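Local coordinates for flagellar motor switch protein FliG (Helicobacter pylori 26695, PDB 5WUJ) that forms part of the flagellar motor switch complex, which contacts chemotaxis proteins and motor components that set the direction of rotation, and is required for flagellum synthesis and motility, at residues N51-D54 with K55-A59. Residues are numbered along the deposited sequence; the frame is centred on the assembly and turned at random.
Sequences NGTD and KQIGA
Thr53 and Ile57 meet methyl to methyl where the loop after helix 37-50 runs into helix 55-71, and they illustrate how a residue just before a helix can pack against its first turn, beside the first backbone bond. CG2 of Thr53 lies 3.8 Å from CG2 of Ile57 and 3.9 Å from its CB, the two side chains crossing at about a right angle. The threonine torsion divides its two branches: CG2 stands anti to the backbone N (chi1 -64° for OG1) and faces the isoleucine, while OG1 sits beside that N and is hydrogen-bonded to the carbonyl O of Leu50. Thr53 thus ties the end of helix 37-50 to the start of helix 55-71, through one branch each.

Asp54 occupies the N-cap, yet its carboxylate makes no capping bond; OD2 instead hydrogen-bonds NE2 of Gln3. The hydrogen bond across the junction comes from the backbone, Gly58 N donating to Asp54 O at 3.1 Å with a nearly straight N-H...O angle of 165°. Ile57 also approaches Asp54, its CD1 coming to 4.2 Å from CB of that residue. Lys55 starts off away from the loop, though its CB still lies 3.7 Å from Asp54 C, and its extended chain carries NZ to a salt bridge with an acidic side chain of another protein's chain. Lys55 also makes a cation-pi contact there, and Ala59 packs on an aromatic side chain of that chain.

Within the all-helical FliG N-terminal domain, Thr53 also packs on Ile18 of helix 12-23, whereas Ile57 touches Gln3 and Gln6 of helix 2-8.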
ATOM      1  N   ASN B  51      10.171   0.781 -11.629  1.00 31.35           N
ATOM      2  CA  ASN B  51       9.629   1.988 -12.239  1.00 41.55           C
ATOM      3  C   ASN B  51       8.750   1.617 -13.422  1.00 45.40           C
ATOM      4  O   ASN B  51       9.155   0.847 -14.296  1.00 46.43           O
ATOM      5  CB  ASN B  51      10.763   2.908 -12.711  1.00 37.87           C
ATOM      6  CG  ASN B  51      10.755   4.262 -12.015  1.00 52.52           C
ATOM      7  OD1 ASN B  51       9.734   4.696 -11.477  1.00 61.46           O
ATOM      8  ND2 ASN B  51      11.901   4.942 -12.029  1.00 57.73           N
ATOM      9  N   GLY B  52       7.539   2.154 -13.444  1.00 43.50           N
ATOM     10  CA  GLY B  52       6.646   1.830 -14.541  1.00 49.98           C
ATOM     11  C   GLY B  52       5.907   0.514 -14.423  1.00 48.19           C
ATOM     12  O   GLY B  52       5.400   0.013 -15.429  1.00 46.02           O
ATOM     13  N   THR B  53       5.827  -0.067 -13.227  1.00 42.17           N
ATOM     14  CA  THR B  53       4.898  -1.169 -12.999  1.00 38.11           C
ATOM     15  C   THR B  53       3.471  -0.735 -13.335  1.00 38.20           C
ATOM     16  O   THR B  53       3.125   0.447 -13.238  1.00 42.39           O
ATOM     17  CB  THR B  53       5.005  -1.631 -11.542  1.00 39.77           C
ATOM     18  OG1 THR B  53       6.321  -2.150 -11.309  1.00 44.74           O
ATOM     19  CG2 THR B  53       3.963  -2.700 -11.192  1.00 37.90           C
ATOM     20  N   ASP B  54       2.655  -1.695 -13.785  1.00 40.85           N
ATOM     21  CA  ASP B  54       1.232  -1.452 -14.014  1.00 50.48           C
ATOM     22  C   ASP B  54       0.608  -0.752 -12.813  1.00 50.13           C
ATOM     23  O   ASP B  54       0.900  -1.084 -11.660  1.00 42.46           O
ATOM     24  CB  ASP B  54       0.491  -2.773 -14.263  1.00 63.26           C
ATOM     25  CG  ASP B  54       0.752  -3.350 -15.645  1.00 80.60           C
ATOM     26  OD1 ASP B  54       1.464  -2.704 -16.446  1.00 86.10           O
ATOM     27  OD2 ASP B  54       0.251  -4.464 -15.921  1.00 83.73           O
ATOM     28  N   LYS B  55      -0.257   0.227 -13.085  1.00 28.07           N
ATOM     29  CA  LYS B  55      -0.886   0.944 -11.983  1.00 33.87           C
ATOM     30  C   LYS B  55      -1.837   0.048 -11.198  1.00 31.33           C
ATOM     31  O   LYS B  55      -1.984   0.233  -9.984  1.00 32.68           O
ATOM     32  CB  LYS B  55      -1.615   2.196 -12.477  1.00 38.29           C
ATOM     33  CG  LYS B  55      -1.847   3.199 -11.342  1.00 43.68           C
ATOM     34  CD  LYS B  55      -2.895   4.247 -11.684  1.00 52.30           C
ATOM     35  CE  LYS B  55      -3.024   5.274 -10.558  1.00 54.10           C
ATOM     36  NZ  LYS B  55      -3.971   6.384 -10.882  1.00 48.12           N
ATOM     37  N   GLN B  56      -2.482  -0.925 -11.858  1.00 23.09           N
ATOM     38  CA  GLN B  56      -3.389  -1.826 -11.143  1.00 27.59           C
ATOM     39  C   GLN B  56      -2.635  -2.701 -10.140  1.00 30.03           C
ATOM     40  O   GLN B  56      -3.140  -2.975  -9.045  1.00 29.82           O
ATOM     41  CB  GLN B  56      -4.174  -2.697 -12.130  1.00 33.08           C
ATOM     42  CG  GLN B  56      -4.945  -1.920 -13.207  1.00 55.39           C
ATOM     43  CD  GLN B  56      -4.205  -1.866 -14.537  1.00 74.30           C
ATOM     44  OE1 GLN B  56      -3.244  -1.109 -14.700  1.00 82.66           O
ATOM     45  NE2 GLN B  56      -4.650  -2.671 -15.496  1.00 77.41           N
ATOM     46  N   ILE B  57      -1.429  -3.146 -10.490  1.00 29.64           N
ATOM     47  CA  ILE B  57      -0.618  -3.883  -9.532  1.00 26.37           C
ATOM     48  C   ILE B  57      -0.188  -2.974  -8.391  1.00 26.22           C
ATOM     49  O   ILE B  57      -0.195  -3.376  -7.219  1.00 23.92           O
ATOM     50  CB  ILE B  57       0.591  -4.518 -10.237  1.00 35.24           C
ATOM     51  CG1 ILE B  57       0.132  -5.690 -11.118  1.00 32.93           C
ATOM     52  CG2 ILE B  57       1.668  -4.927  -9.206  1.00 23.94           C
ATOM     53  CD1 ILE B  57       1.204  -6.214 -12.049  1.00 40.81           C
ATOM     54  N   GLY B  58       0.195  -1.734  -8.705  1.00 20.17           N
ATOM     55  CA  GLY B  58       0.517  -0.794  -7.641  1.00 25.01           C
ATOM     56  C   GLY B  58      -0.654  -0.571  -6.701  1.00 26.58           C
ATOM     57  O   GLY B  58      -0.488  -0.541  -5.477  1.00 22.47           O
ATOM     58  N   ALA B  59      -1.861  -0.444  -7.266  1.00 23.76           N
ATOM     59  CA  ALA B  59      -3.060  -0.233  -6.462  1.00 29.73           C
ATOM     60  C   ALA B  59      -3.330  -1.423  -5.558  1.00 26.08           C
ATOM     61  O   ALA B  59      -3.772  -1.256  -4.416  1.00 24.27           O
ATOM     62  CB  ALA B  59      -4.270   0.015  -7.375  1.00 24.72           C
TER